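Local coordinates for hydroquinone dioxygenase large subunit (Pseudomonas sp., PDB 4ZXA), which probably catalyses, together with a small subunit, the iron(II)-dependent ring-opening oxygenation of hydroquinone as a cupin-type dioxygenase, at residues P147-S152 against V190-A195; F45-W50 against T56-I61; L67-R72 against V83-V88. All coordinates share one frame; numbering follows the deposited sequence. Where two conformers were deposited one is given.

Overall arrangement
Contact 1 lies at the surface and joins two loops. Contact 3 is buried near the centre of the chain. Contact 2 is partly buried and pairs strands 45-52 and 55-62. The chemistry follows the place: contact 1 rests on charged and amide groups with a water, contact 2 on a backbone ladder with side chains on both faces, and contact 3 on an aromatic ring packed against a methyl group, a methionine and the helix backbone. Contacts 2 and 3 adjoin each other, since H59 bonds to D86 and helix 63-75 follows strand 55-62 directly. Contact 1 meets contact 3 where P147 packs on R68. Contacts 1 and 2 do not touch, but both reach the second subunit.

Contact 1. Residues P147-S152 against V190-A195; sequences PEETGS and VNRQFA
The side-chain oxygen OD1 of N191 is gripped by two donors of its own loop. R192 NH1 reaches it at 2.8 Å, in the carbonyl plane and on a lone pair. The backbone N of Q193 does so at 3.0 Å, closing an Asx turn. With OD1 held twice, the amide has little freedom to turn, and ND2 faces the other loop. CG of N191 lies anti to the backbone N (chi1 -173°), which carries the amide out to E149. There ND2 gives its hydrogen to E149 OE2 at 2.7 Å, with the acceptor almost in the amide plane. The carboxylate is turned 64° from that plane. This bond ties the loop after helix 122-136 to the loop before strand 203-206. E149 also lies across R192, with its CG over the centre of one guanidinium face, 3.5 Å from NH2. CG of Q193 lies on the opposite face, nearer the rim. E149 OE2 is 3.6 Å from R192 NH1, a long salt bridge well out of the guanidinium plane, by charge only. A water accepts from R192 NE and gives a weak bond to E148 O. R192 NH2 and E149 OE1 have further salt bridges, to E249 and R310 respectively.

Contact 2. Residues F45-W50 against T56-I61; sequences FARITW and TRSHLI
The indole of W50 has R57 CB and the backbone N of S58 over one face, and H59 CB at its edge, 3.8 Å from CZ3. R57 CB stands 3.7 Å from the centroid of the five-membered ring, a CH-pi contact. CG of W50 sits between its backbone N and carbonyl carbon (chi1 69°), which swings the ring over the neighbouring strand. W50 NE1 bonds to V114 O, and H59 NE2 to D86. Replacing W50 by an alanine would probably leave R57 CB and H59 CB without their aromatic partner and V114 O without this donor. On the other face of the sheet, the extended chain of R47 runs past L60, with CB 3.5 Å from L60 CD1. Its NH2 makes a weak bond to S58 OG, 3.4 Å away at the guanidinium edge. F45 CB packs on L60 CG at 3.8 Å. R286 of the second subunit packs on S58 and L60. In the backbone ladder, A46 with I61, I48 with H59 and W50 with R57 are hydrogen-bonded pairs; R47 with L60 and T49 with S58 are non-hydrogen-bonded. This is an antiparallel beta hairpin, at one edge of a five-stranded antiparallel sheet within the chain.

Contact 3. Residues L67-R72 against V83-V88; sequences LRAMMR and VNFDHV
F85 carries its side of this contact, and its ring meets A69 and M70 of helix 63-75. Beyond CB, CG is set anti to the carbonyl carbon (chi1 -80°), which brings the ring nearer the helix. CG lies 3.8 Å from A69 CB. The two ring atoms next to it, CD1 and CD2, also meet this methyl group. A69 CB stands over one face, 3.9 Å from the ring centroid and 15° off the ring normal. This is a CH-pi contact, with the methyl displaced toward the rim at CG. Farther out, the ring turns to M70. CE2 meets M70 CB at 3.9 Å and lies 4.1 Å from the terminal methyl CE. At the tip, CZ comes to M70 CA at 3.7 Å, so the far end of the ring rests against the helix backbone. The M70 chain runs straight from the backbone N to SD, then bends at the last torsion (chi3 -69°), which brings CE back beside the ring. All three residues are buried, and the side-chain packing between them is apolar. F66, one turn before M70, meets the F85 ring edge-to-face. M70 also packs on F129 and I132 of helix 122-136. F85 follows directly on strand 82-84, which pairs with strands 89-93 and 251-257. Through M70, helix 63-75 lies between helix 122-136 and the end of that strand.

Contact 1. Residues P147-S152 against V190-A195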
loop_
_atom_site.group_PDB
_atom_site.type_symbol
_atom_site.label_atom_id
_atom_site.label_comp_id
_atom_site.label_asym_id
_atom_site.label_seq_id
_atom_site.Cartn_x
_atom_site.Cartn_y
_atom_site.Cartn_z
ATOM N N PRO E 147 -0.950 9.284 9.114
ATOM C CA PRO E 147 0.323 9.703 8.524
ATOM C C PRO E 147 0.585 11.196 8.688
ATOM O O PRO E 147 1.702 11.586 9.000
ATOM C CB PRO E 147 0.164 9.312 7.055
ATOM C CG PRO E 147 -0.789 8.136 7.099
ATOM C CD PRO E 147 -1.744 8.447 8.198
ATOM N N GLU E 148 -0.441 12.011 8.496
ATOM C CA GLU E 148 -0.316 13.461 8.646
ATOM C C GLU E 148 0.076 13.881 10.062
ATOM O O GLU E 148 0.444 15.031 10.300
ATOM C CB GLU E 148 -1.626 14.144 8.238
ATOM C CG GLU E 148 -1.755 14.357 6.751
ATOM C CD GLU E 148 -0.730 15.341 6.235
ATOM O OE1 GLU E 148 -1.049 16.553 6.190
ATOM O OE2 GLU E 148 0.392 14.907 5.879
ATOM N N GLU E 149 0.001 12.937 10.994
ATOM C CA GLU E 149 0.239 13.230 12.403
ATOM C C GLU E 149 1.589 12.772 12.917
ATOM O O GLU E 149 1.939 13.034 14.063
ATOM C CB GLU E 149 -0.795 12.513 13.268
ATOM C CG GLU E 149 -2.227 12.941 13.145
ATOM C CD GLU E 149 -3.080 12.259 14.208
ATOM O OE1 GLU E 149 -3.233 11.016 14.170
ATOM O OE2 GLU E 149 -3.577 12.963 15.106
ATOM N N THR E 150 2.332 12.031 12.118
ATOM C CA THR E 150 3.541 11.438 12.655
ATOM C C THR E 150 4.662 11.525 11.647
ATOM O O THR E 150 4.460 12.004 10.524
ATOM C CB THR E 150 3.308 9.976 13.078
ATOM O OG1 THR E 150 4.392 9.533 13.904
ATOM C CG2 THR E 150 3.181 9.068 11.853
ATOM N N GLY E 151 5.846 11.083 12.054
ATOM C CA GLY E 151 6.988 11.049 11.151
ATOM C C GLY E 151 7.123 9.733 10.387
ATOM O O GLY E 151 6.134 9.045 10.095
ATOM N N SER E 152 8.365 9.375 10.073
ATOM C CA SER E 152 8.653 8.221 9.237
ATOM C C SER E 152 8.997 6.973 10.049
ATOM O O SER E 152 9.645 7.064 11.093
ATOM C CB SER E 152 9.815 8.551 8.294
ATOM O OG SER E 152 10.125 7.461 7.435
ATOM N N VAL E 190 -7.350 18.763 22.110
ATOM C CA VAL E 190 -8.261 18.471 21.015
ATOM C C VAL E 190 -7.453 18.195 19.750
ATOM O O VAL E 190 -6.580 18.978 19.384
ATOM C CB VAL E 190 -9.182 19.673 20.759
ATOM C CG1 VAL E 190 -10.140 19.399 19.595
ATOM C CG2 VAL E 190 -9.929 20.040 22.037
ATOM N N ASN E 191 -7.747 17.085 19.085
ATOM C CA ASN E 191 -7.090 16.755 17.818
ATOM C C ASN E 191 -7.391 17.817 16.764
ATOM O O ASN E 191 -8.502 18.351 16.719
ATOM C CB ASN E 191 -7.525 15.368 17.320
ATOM C CG ASN E 191 -6.734 14.912 16.104
ATOM O OD1 ASN E 191 -7.050 15.278 14.961
ATOM N ND2 ASN E 191 -5.697 14.108 16.339
ATOM N N ARG E 192 -6.410 18.117 15.913
ATOM C CA ARG E 192 -6.543 19.214 14.951
ATOM C C ARG E 192 -7.701 19.038 13.968
ATOM O O ARG E 192 -8.176 20.021 13.396
ATOM C CB ARG E 192 -5.251 19.432 14.164
ATOM C CG ARG E 192 -5.086 18.465 12.993
ATOM C CD ARG E 192 -4.325 17.191 13.382
ATOM N NE ARG E 192 -4.015 16.379 12.204
ATOM C CZ ARG E 192 -4.626 15.234 11.882
ATOM N NH1 ARG E 192 -5.581 14.724 12.651
ATOM N NH2 ARG E 192 -4.276 14.593 10.779
ATOM N N GLN E 193 -8.148 17.805 13.752
ATOM C CA GLN E 193 -9.263 17.593 12.826
ATOM C C GLN E 193 -10.610 17.525 13.541
ATOM O O GLN E 193 -11.622 17.194 12.939
ATOM C CB GLN E 193 -9.041 16.371 11.923
ATOM C CG GLN E 193 -7.950 16.591 10.872
ATOM C CD GLN E 193 -7.989 15.585 9.713
ATOM O OE1 GLN E 193 -8.814 14.671 9.676
ATOM N NE2 GLN E 193 -7.095 15.763 8.765
ATOM N N PHE E 194 -10.615 17.842 14.828
ATOM C CA PHE E 194 -11.857 17.996 15.569
ATOM C C PHE E 194 -11.896 19.375 16.230
ATOM O O PHE E 194 -12.718 19.622 17.117
ATOM C CB PHE E 194 -12.029 16.881 16.615
ATOM C CG PHE E 194 -12.320 15.517 16.020
ATOM C CD1 PHE E 194 -13.274 15.368 15.029
ATOM C CD2 PHE E 194 -11.628 14.394 16.446
ATOM C CE1 PHE E 194 -13.547 14.128 14.480
ATOM C CE2 PHE E 194 -11.890 13.141 15.894
ATOM C CZ PHE E 194 -12.850 13.004 14.906
ATOM N N ALA E 195 -11.025 20.283 15.785
ATOM C CA ALA E 195 -10.892 21.588 16.445
ATOM C C ALA E 195 -12.180 22.406 16.473
ATOM O O ALA E 195 -12.269 23.374 17.213
ATOM C CB ALA E 195 -9.741 22.412 15.842
HETATM O O HOH W 1 -1.359 17.652 11.298
#

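Contact 2. Residues F45-W50 against T56-I61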
loop_
_atom_site.group_PDB
_atom_site.type_symbol
_atom_site.label_atom_id
_atom_site.label_comp_id
_atom_site.label_asym_id
_atom_site.label_seq_id
_atom_site.Cartn_x
_atom_site.Cartn_y
_atom_site.Cartn_z
ATOM N N PHE E 45 11.535 -2.223 4.758
ATOM C CA PHE E 45 10.581 -3.326 4.822
ATOM C C PHE E 45 10.682 -4.217 6.051
ATOM O O PHE E 45 11.772 -4.546 6.520
ATOM C CB PHE E 45 10.694 -4.210 3.581
ATOM C CG PHE E 45 10.822 -3.445 2.296
ATOM C CD1 PHE E 45 9.735 -2.768 1.764
ATOM C CD2 PHE E 45 12.029 -3.412 1.611
ATOM C CE1 PHE E 45 9.844 -2.054 0.578
ATOM C CE2 PHE E 45 12.147 -2.706 0.416
ATOM C CZ PHE E 45 11.055 -2.023 -0.100
ATOM N N ALA E 46 9.523 -4.621 6.557
ATOM C CA ALA E 46 9.444 -5.812 7.383
ATOM C C ALA E 46 9.524 -7.008 6.443
ATOM O O ALA E 46 8.989 -6.980 5.328
ATOM C CB ALA E 46 8.142 -5.840 8.166
ATOM N N ARG E 47 10.196 -8.059 6.886
ATOM C CA ARG E 47 10.337 -9.243 6.071
ATOM C C ARG E 47 10.004 -10.481 6.874
ATOM O O ARG E 47 10.519 -10.668 7.968
ATOM C CB ARG E 47 11.757 -9.336 5.541
ATOM C CG ARG E 47 12.031 -10.636 4.799
ATOM C CD ARG E 47 13.476 -10.711 4.408
ATOM N NE ARG E 47 13.754 -11.891 3.616
ATOM C CZ ARG E 47 14.942 -12.483 3.578
ATOM N NH1 ARG E 47 15.940 -11.991 4.304
ATOM N NH2 ARG E 47 15.126 -13.566 2.830
ATOM N N ILE E 48 9.147 -11.330 6.316
ATOM C CA ILE E 48 8.712 -12.542 6.992
ATOM C C ILE E 48 9.144 -13.728 6.179
ATOM O O ILE E 48 8.867 -13.779 4.991
ATOM C CB ILE E 48 7.172 -12.601 7.109
ATOM C CG1 ILE E 48 6.641 -11.317 7.739
ATOM C CG2 ILE E 48 6.729 -13.826 7.927
ATOM C CD1 ILE E 48 7.198 -11.107 9.117
ATOM N N THR E 49 9.812 -14.691 6.810
ATOM C CA THR E 49 10.137 -15.938 6.132
ATOM C C THR E 49 9.444 -17.119 6.798
ATOM O O THR E 49 9.065 -17.046 7.965
ATOM C CB THR E 49 11.663 -16.204 6.061
ATOM O OG1 THR E 49 12.192 -16.385 7.380
ATOM C CG2 THR E 49 12.380 -15.059 5.375
ATOM N N TRP E 50 9.277 -18.203 6.048
ATOM C CA TRP E 50 8.589 -19.387 6.539
ATOM C C TRP E 50 8.862 -20.556 5.601
ATOM O O TRP E 50 9.082 -20.360 4.405
ATOM C CB TRP E 50 7.077 -19.136 6.632
ATOM C CG TRP E 50 6.414 -18.987 5.294
ATOM C CD1 TRP E 50 5.928 -19.991 4.506
ATOM C CD2 TRP E 50 6.170 -17.765 4.577
ATOM N NE1 TRP E 50 5.387 -19.473 3.351
ATOM C CE2 TRP E 50 5.524 -18.110 3.369
ATOM C CE3 TRP E 50 6.427 -16.411 4.845
ATOM C CZ2 TRP E 50 5.139 -17.156 2.425
ATOM C CZ3 TRP E 50 6.040 -15.458 3.903
ATOM C CH2 TRP E 50 5.402 -15.835 2.711
ATOM N N THR E 56 12.637 -22.007 1.893
ATOM C CA THR E 56 12.272 -20.877 2.717
ATOM C C THR E 56 11.574 -19.836 1.850
ATOM O O THR E 56 12.105 -19.418 0.830
ATOM C CB THR E 56 13.514 -20.280 3.365
ATOM O OG1 THR E 56 13.895 -21.109 4.465
ATOM C CG2 THR E 56 13.239 -18.869 3.867
ATOM N N ARG E 57 10.370 -19.437 2.241
ATOM C CA ARG E 57 9.628 -18.449 1.473
ATOM C C ARG E 57 9.732 -17.073 2.146
ATOM O O ARG E 57 9.858 -16.975 3.365
ATOM C CB ARG E 57 8.162 -18.868 1.325
ATOM C CG ARG E 57 7.928 -20.355 1.104
ATOM C CD ARG E 57 8.898 -20.968 0.091
ATOM N NE ARG E 57 8.463 -20.856 -1.296
ATOM C CZ ARG E 57 8.328 -21.890 -2.128
ATOM N NH1 ARG E 57 8.584 -23.127 -1.724
ATOM N NH2 ARG E 57 7.941 -21.687 -3.378
ATOM N N SER E 58 9.674 -16.007 1.358
ATOM C CA SER E 58 9.766 -14.667 1.926
ATOM C C SER E 58 8.672 -13.737 1.444
ATOM O O SER E 58 8.037 -13.971 0.415
ATOM C CB SER E 58 11.125 -14.039 1.620
ATOM O OG SER E 58 12.160 -14.921 1.989
ATOM N N HIS E 59 8.481 -12.661 2.195
ATOM C CA HIS E 59 7.521 -11.646 1.820
ATOM C C HIS E 59 7.846 -10.295 2.471
ATOM O O HIS E 59 8.159 -10.215 3.660
ATOM C CB HIS E 59 6.113 -12.117 2.163
ATOM C CG HIS E 59 5.054 -11.118 1.838
ATOM N ND1 HIS E 59 4.657 -10.853 0.548
ATOM C CD2 HIS E 59 4.313 -10.312 2.635
ATOM C CE1 HIS E 59 3.710 -9.935 0.560
ATOM N NE2 HIS E 59 3.480 -9.591 1.814
ATOM N N LEU E 60 7.788 -9.235 1.677
ATOM C CA LEU E 60 8.098 -7.910 2.180
ATOM C C LEU E 60 6.827 -7.107 2.424
ATOM O O LEU E 60 5.874 -7.168 1.644
ATOM C CB LEU E 60 8.997 -7.151 1.200
ATOM C CG LEU E 60 10.524 -7.251 1.256
ATOM C CD1 LEU E 60 11.022 -8.272 2.278
ATOM C CD2 LEU E 60 11.071 -7.540 -0.134
ATOM N N ILE E 61 6.827 -6.358 3.519
ATOM C CA ILE E 61 5.793 -5.383 3.790
ATOM C C ILE E 61 6.464 -4.084 4.237
ATOM O O ILE E 61 7.301 -4.101 5.138
ATOM C CB ILE E 61 4.832 -5.882 4.882
ATOM C CG1 ILE E 61 4.243 -7.236 4.487
ATOM C CG2 ILE E 61 3.745 -4.868 5.142
ATOM C CD1 ILE E 61 3.453 -7.899 5.599
#

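Contact 3. Residues L67-R72 against V83-V88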
loop_
_atom_site.group_PDB
_atom_site.type_symbol
_atom_site.label_atom_id
_atom_site.label_comp_id
_atom_site.label_asym_id
_atom_site.label_seq_id
_atom_site.Cartn_x
_atom_site.Cartn_y
_atom_site.Cartn_z
ATOM N N LEU E 67 4.049 -1.960 10.872
ATOM C CA LEU E 67 3.947 -1.511 12.260
ATOM C C LEU E 67 2.535 -1.085 12.656
ATOM O O LEU E 67 2.082 -1.429 13.747
ATOM C CB LEU E 67 4.941 -0.391 12.568
ATOM C CG LEU E 67 6.388 -0.876 12.518
ATOM C CD1 LEU E 67 7.329 0.304 12.466
ATOM C CD2 LEU E 67 6.686 -1.794 13.715
ATOM N N ARG E 68 1.836 -0.352 11.792
ATOM C CA ARG E 68 0.469 0.043 12.125
ATOM C C ARG E 68 -0.380 -1.211 12.336
ATOM O O ARG E 68 -1.194 -1.285 13.276
ATOM C CB ARG E 68 -0.151 0.915 11.030
ATOM C CG ARG E 68 0.589 2.208 10.747
ATOM C CD ARG E 68 -0.233 3.140 9.855
ATOM N NE ARG E 68 0.597 4.203 9.293
ATOM C CZ ARG E 68 1.067 4.212 8.049
ATOM N NH1 ARG E 68 0.773 3.221 7.208
ATOM N NH2 ARG E 68 1.825 5.222 7.647
ATOM N N ALA E 69 -0.173 -2.209 11.479
ATOM C CA ALA E 69 -0.962 -3.440 11.549
ATOM C C ALA E 69 -0.695 -4.197 12.834
ATOM O O ALA E 69 -1.627 -4.593 13.520
ATOM C CB ALA E 69 -0.688 -4.332 10.353
ATOM N N MET E 70 0.578 -4.382 13.171
ATOM C CA MET E 70 0.940 -5.177 14.342
ATOM C C MET E 70 0.530 -4.434 15.588
ATOM O O MET E 70 0.133 -5.042 16.592
ATOM C CB MET E 70 2.444 -5.487 14.394
ATOM C CG MET E 70 2.857 -6.218 15.675
ATOM S SD MET E 70 4.508 -6.942 15.599
ATOM C CE MET E 70 4.213 -8.255 14.394
ATOM N N MET E 71 0.618 -3.110 15.513
ATOM C CA MET E 71 0.175 -2.265 16.619
ATOM C C MET E 71 -1.287 -2.519 16.919
ATOM O O MET E 71 -1.663 -2.577 18.081
ATOM C CB MET E 71 0.367 -0.790 16.311
ATOM C CG MET E 71 -0.082 0.106 17.437
ATOM S SD MET E 71 1.095 0.179 18.786
ATOM C CE MET E 71 0.203 -0.640 20.114
ATOM N N ARG E 72 -2.114 -2.670 15.883
ATOM C CA ARG E 72 -3.526 -2.943 16.124
ATOM C C ARG E 72 -3.674 -4.337 16.715
ATOM O O ARG E 72 -4.388 -4.517 17.701
ATOM C CB ARG E 72 -4.400 -2.771 14.860
ATOM C CG ARG E 72 -4.453 -1.326 14.286
ATOM C CD ARG E 72 -4.635 -0.313 15.395
ATOM N NE ARG E 72 -4.728 1.075 14.952
ATOM C CZ ARG E 72 -3.702 1.792 14.493
ATOM N NH1 ARG E 72 -2.499 1.240 14.355
ATOM N NH2 ARG E 72 -3.882 3.058 14.149
ATOM N N VAL E 83 -7.226 -11.140 11.291
ATOM C CA VAL E 83 -6.628 -9.824 11.164
ATOM C C VAL E 83 -5.500 -9.898 10.120
ATOM O O VAL E 83 -4.454 -10.503 10.359
ATOM C CB VAL E 83 -6.074 -9.377 12.510
ATOM C CG1 VAL E 83 -5.406 -8.015 12.389
ATOM C CG2 VAL E 83 -7.185 -9.375 13.579
ATOM N N ASN E 84 -5.725 -9.308 8.951
ATOM C CA ASN E 84 -4.767 -9.414 7.870
ATOM C C ASN E 84 -3.913 -8.165 7.740
ATOM O O ASN E 84 -4.442 -7.045 7.616
ATOM C CB ASN E 84 -5.466 -9.705 6.553
ATOM C CG ASN E 84 -6.225 -11.015 6.576
ATOM O OD1 ASN E 84 -7.437 -11.038 6.797
ATOM N ND2 ASN E 84 -5.525 -12.107 6.333
ATOM N N PHE E 85 -2.592 -8.372 7.799
ATOM C CA PHE E 85 -1.619 -7.298 7.690
ATOM C C PHE E 85 -1.629 -6.871 6.250
ATOM O O PHE E 85 -1.455 -5.709 5.928
ATOM C CB PHE E 85 -0.229 -7.813 8.031
ATOM C CG PHE E 85 0.037 -7.921 9.497
ATOM C CD1 PHE E 85 -0.954 -8.333 10.369
ATOM C CD2 PHE E 85 1.298 -7.624 10.000
ATOM C CE1 PHE E 85 -0.702 -8.447 11.738
ATOM C CE2 PHE E 85 1.567 -7.723 11.354
ATOM C CZ PHE E 85 0.560 -8.144 12.236
ATOM N N ASP E 86 -1.809 -7.856 5.384
ATOM C CA ASP E 86 -1.915 -7.647 3.953
ATOM C C ASP E 86 -2.380 -8.975 3.376
ATOM O O ASP E 86 -2.754 -9.872 4.120
ATOM C CB ASP E 86 -0.599 -7.138 3.330
ATOM C CG ASP E 86 0.485 -8.217 3.222
ATOM O OD1 ASP E 86 0.232 -9.408 3.538
ATOM O OD2 ASP E 86 1.605 -7.869 2.791
ATOM N N HIS E 87 -2.372 -9.115 2.058
ATOM C CA HIS E 87 -2.977 -10.291 1.445
ATOM C C HIS E 87 -2.163 -11.576 1.608
ATOM O O HIS E 87 -2.537 -12.625 1.081
ATOM C CB HIS E 87 -3.312 -10.022 -0.024
ATOM C CG HIS E 87 -4.393 -9.006 -0.208
ATOM N ND1 HIS E 87 -4.139 -7.655 -0.286
ATOM C CD2 HIS E 87 -5.736 -9.146 -0.307
ATOM C CE1 HIS E 87 -5.279 -7.004 -0.434
ATOM N NE2 HIS E 87 -6.262 -7.886 -0.453
ATOM N N VAL E 88 -1.060 -11.495 2.341
ATOM C CA VAL E 88 -0.265 -12.681 2.628
ATOM C C VAL E 88 -0.227 -13.012 4.118
ATOM O O VAL E 88 -0.424 -14.157 4.500
ATOM C CB VAL E 88 1.171 -12.521 2.092
ATOM C CG1 VAL E 88 2.018 -13.717 2.461
ATOM C CG2 VAL E 88 1.131 -12.336 0.588
#